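Local structure of N-acyl-D-glutamate deacylase (Bordetella bronchiseptica, 3GIP) at residues M395-E398 against Q399-R403; T405-P408 against A409-G413. The protein catalyses the hydrolysis of N-acyl-D-glutamate to D-glutamate and a carboxylate, as a zinc-containing member of the amidohydrolase superfamily. One frame throughout, in Å; residues are numbered along the deposited sequence.

Interaction 1. Residues M395-E398 against Q399-R403; sequences MTLE and QAVAR
Met-395 lies across the buried side of this helix start, while Thr-396 and Gln-399 close its exposed side with reciprocal hydrogen bonds. On the packed side the thioether SD rests 3.6 Å from Ala-400 N and 4.0 Å from Ala-400 CB. A bend at chi3 (69°) then turns the terminal methyl onto the guanidinium of Arg-403: CE stands 3.4 Å above one face, displaced toward the rim, and its nearest atom there is NH2. That group is held by carbonyl oxygens outside the contact, NH1 by those of Phe-355 and Cys-360 and NH2 by that of Gln-356, which should fix the plane the methyl covers. Leu-397 and Val-401 form a second, looser apolar pair, CD1 to CG2 at 4.3 Å; both side chains also touch strand 57-64, and Leu-397 and Ala-400 reach helix 376-391.

The exposed side is polar. Thr-396 OG1 accepts from Gln-399 N at 3.1 Å, a chi1 of 64° turning the hydroxyl in over the first turn. In return, Thr-396 N donates to Gln-399 OE1 at 3.0 Å; the bond is nearly straight (173° at the hydrogen) and meets a lone pair in the carbonyl plane of the side-chain amide. Two backbone N-H groups at the helix start thus find side-chain acceptors. The Glu-398 carboxylate takes no part in the cap and is engaged in a salt bridge with Arg-24. Behind the cap, Ala-400 N donates to Thr-396 O and Val-401 N to Leu-397 O, both at 2.9 Å, beginning the regular alpha-helical pattern. The paired bonds between Thr-396 and Gln-399 define a capping box, with Thr-396 as N-cap of helix 397-404.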
# COMPACT_ATOMS: atom_id res chain seq x y z
N MET A 395 -10.86 -0.23 -18.04
CA MET A 395 -9.81 -0.94 -18.75
C MET A 395 -10.21 -2.41 -18.73
O MET A 395 -11.18 -2.78 -18.07
CB MET A 395 -8.44 -0.75 -18.07
CG MET A 395 -8.32 -1.27 -16.65
SD MET A 395 -6.68 -0.92 -15.94
CE MET A 395 -6.76 0.87 -15.79
N THR A 396 -9.49 -3.26 -19.46
CA THR A 396 -9.84 -4.67 -19.47
C THR A 396 -9.34 -5.34 -18.21
O THR A 396 -8.51 -4.78 -17.49
CB THR A 396 -9.22 -5.41 -20.67
OG1 THR A 396 -7.79 -5.38 -20.55
CG2 THR A 396 -9.63 -4.74 -21.97
N LEU A 397 -9.85 -6.54 -17.95
CA LEU A 397 -9.42 -7.29 -16.78
C LEU A 397 -7.93 -7.59 -16.91
O LEU A 397 -7.18 -7.52 -15.93
CB LEU A 397 -10.23 -8.58 -16.67
CG LEU A 397 -10.00 -9.43 -15.42
CD1 LEU A 397 -10.24 -8.60 -14.17
CD2 LEU A 397 -10.94 -10.63 -15.45
N GLU A 398 -7.49 -7.91 -18.13
CA GLU A 398 -6.08 -8.20 -18.36
C GLU A 398 -5.21 -6.99 -18.02
O GLU A 398 -4.13 -7.14 -17.43
CB GLU A 398 -5.84 -8.61 -19.82
CG GLU A 398 -6.29 -10.02 -20.16
CD GLU A 398 -7.73 -10.10 -20.65
OE1 GLU A 398 -8.52 -9.18 -20.37
OE2 GLU A 398 -8.07 -11.12 -21.30
N GLN A 399 -5.66 -5.80 -18.39
CA GLN A 399 -4.90 -4.59 -18.09
C GLN A 399 -4.90 -4.31 -16.59
O GLN A 399 -3.87 -3.93 -16.03
CB GLN A 399 -5.49 -3.39 -18.84
CG GLN A 399 -5.31 -3.44 -20.35
CD GLN A 399 -5.99 -2.28 -21.06
OE1 GLN A 399 -7.19 -2.06 -20.92
NE2 GLN A 399 -5.21 -1.52 -21.82
N ALA A 400 -6.04 -4.50 -15.94
CA ALA A 400 -6.14 -4.24 -14.51
C ALA A 400 -5.26 -5.19 -13.71
O ALA A 400 -4.57 -4.77 -12.78
CB ALA A 400 -7.60 -4.36 -14.06
N VAL A 401 -5.28 -6.47 -14.07
CA VAL A 401 -4.45 -7.44 -13.36
C VAL A 401 -2.98 -7.05 -13.48
O VAL A 401 -2.21 -7.19 -12.53
CB VAL A 401 -4.66 -8.87 -13.90
CG1 VAL A 401 -3.63 -9.82 -13.30
CG2 VAL A 401 -6.06 -9.35 -13.55
N ALA A 402 -2.59 -6.54 -14.65
CA ALA A 402 -1.21 -6.12 -14.84
C ALA A 402 -0.85 -5.00 -13.86
O ALA A 402 0.25 -4.96 -13.32
CB ALA A 402 -0.99 -5.65 -16.28
N ARG A 403 -1.79 -4.08 -13.61
CA ARG A 403 -1.55 -2.98 -12.68
C ARG A 403 -1.37 -3.46 -11.25
O ARG A 403 -0.74 -2.78 -10.44
CB ARG A 403 -2.73 -1.99 -12.69
CG ARG A 403 -3.04 -1.37 -14.02
CD ARG A 403 -1.85 -0.62 -14.59
NE ARG A 403 -2.25 0.14 -15.76
CZ ARG A 403 -2.95 1.28 -15.70
NH1 ARG A 403 -3.30 1.78 -14.52
NH2 ARG A 403 -3.32 1.88 -16.82

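Interaction 2. Residues T405-P408 against A409-G413; sequences TALP and ARVFG
Pro-408 O accepts from Phe-412 N at 2.8 Å, with an angle of 163° at the hydrogen and the donor somewhat tilted from the carbonyl plane. The same oxygen lies at the edge of the Phe-412 ring, in its plane and 3.3 Å from CD2. A chi1 of -73° swings the ring back along the helix toward this oxygen, away from the carbonyl of Phe-412 itself. Pro-408 and Phe-412 both pack against Met-361 of strand 360-362 and against Val-65, marking the side of the short helix that meets the barrel.

One residue earlier the same spacing joins Leu-407 to Val-411. Val-411 N donates to Leu-407 O at 2.8 Å, and the methyl CG2 of Val-411 sits 3.2 Å from that oxygen while meeting Leu-407 CD1 at 4.0 Å. Although the CB of Leu-407 points away from 409-413, its CD1 branch comes back to touch the valine. Met-361 is a neighbour of these two side chains as well.

At the start of the helix Ala-409 N donates to Thr-405 O at 3.1 Å, in the carbonyl plane. The Thr-405 hydroxyl makes no capping bond; it is hydrogen-bonded to Val-401 O of the preceding helix. On the exposed side, Arg-410 N donates to Ala-406 O at 2.9 Å, but the guanidinium is sent away to a salt bridge with Glu-276. Gly-413 is the first residue to leave helical backbone angles, with positive phi (77°), and its N makes a weak bond to Ala-409 O. Successive i to i+4 bonds over about two turns identify a short alpha-helix, here lying against strands 57-64 and 360-362 of the amidohydrolase TIM barrel.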
# COMPACT_ATOMS: atom_id res chain seq x y z
N THR A 405 -0.11 -6.59 -10.49
CA THR A 405 0.92 -7.61 -10.40
C THR A 405 2.25 -7.27 -11.05
O THR A 405 3.21 -6.93 -10.37
CB THR A 405 0.37 -8.93 -10.99
OG1 THR A 405 -0.02 -8.72 -12.36
CG2 THR A 405 -0.85 -9.41 -10.20
N ALA A 406 2.31 -7.37 -12.37
CA ALA A 406 3.54 -7.09 -13.09
C ALA A 406 4.07 -5.67 -12.89
O ALA A 406 5.27 -5.49 -12.68
CB ALA A 406 3.36 -7.37 -14.58
N LEU A 407 3.20 -4.67 -12.96
CA LEU A 407 3.67 -3.30 -12.79
C LEU A 407 4.31 -3.11 -11.42
O LEU A 407 5.41 -2.56 -11.32
CB LEU A 407 2.52 -2.30 -13.02
CG LEU A 407 2.89 -0.81 -12.95
CD1 LEU A 407 3.98 -0.47 -13.97
CD2 LEU A 407 1.63 0.01 -13.20
N PRO A 408 3.64 -3.55 -10.34
CA PRO A 408 4.25 -3.37 -9.02
C PRO A 408 5.60 -4.09 -8.93
O PRO A 408 6.56 -3.57 -8.37
CB PRO A 408 3.21 -3.98 -8.07
CG PRO A 408 1.93 -3.64 -8.74
CD PRO A 408 2.22 -3.95 -10.21
N ALA A 409 5.67 -5.30 -9.50
CA ALA A 409 6.91 -6.07 -9.47
C ALA A 409 8.02 -5.32 -10.20
O ALA A 409 9.18 -5.32 -9.78
CB ALA A 409 6.69 -7.44 -10.11
N ARG A 410 7.66 -4.66 -11.30
CA ARG A 410 8.62 -3.89 -12.10
C ARG A 410 9.07 -2.64 -11.36
O ARG A 410 10.26 -2.31 -11.34
CB ARG A 410 7.99 -3.50 -13.43
CG ARG A 410 8.75 -2.43 -14.21
CD ARG A 410 10.13 -2.92 -14.66
NE ARG A 410 10.83 -1.89 -15.41
CZ ARG A 410 11.43 -0.83 -14.87
NH1 ARG A 410 11.41 -0.65 -13.55
NH2 ARG A 410 12.03 0.07 -15.64
N VAL A 411 8.12 -1.94 -10.75
CA VAL A 411 8.42 -0.71 -10.03
C VAL A 411 9.25 -0.94 -8.76
O VAL A 411 10.19 -0.21 -8.49
CB VAL A 411 7.11 0.02 -9.64
CG1 VAL A 411 7.39 1.20 -8.73
CG2 VAL A 411 6.40 0.50 -10.91
N PHE A 412 8.89 -1.98 -8.01
CA PHE A 412 9.58 -2.29 -6.76
C PHE A 412 10.74 -3.27 -6.87
O PHE A 412 11.43 -3.52 -5.88
CB PHE A 412 8.55 -2.78 -5.74
CG PHE A 412 7.67 -1.69 -5.22
CD1 PHE A 412 8.05 -0.95 -4.10
CD2 PHE A 412 6.50 -1.33 -5.89
CE1 PHE A 412 7.28 0.13 -3.66
CE2 PHE A 412 5.72 -0.26 -5.45
CZ PHE A 412 6.11 0.47 -4.33
N GLY A 413 10.94 -3.83 -8.06
CA GLY A 413 12.05 -4.74 -8.26
C GLY A 413 11.89 -6.15 -7.74
O GLY A 413 12.86 -6.76 -7.28

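In the fold
Interactions 1 and 2 belong to consecutive helices, 397-404 and 406-412, with centres 14 Å apart. Ala-402 O lies 3.0 Å from Leu-407 N, a probable hydrogen bond, and Arg-403 O packs 3.2 Å from Pro-408 CD, so the end of one meets the start of the other. Each contact mixes buried and exposed residues, and strand 57-64 is touched by side chains from both. The centre of interaction 2 is about 13 Å from the centre of the chain and that of interaction 1 about 18 Å; the former adds strand 360-362, the latter helix 376-391. The start of interaction 1 is held by a side-chain cap, that of interaction 2 by its link to the preceding helix.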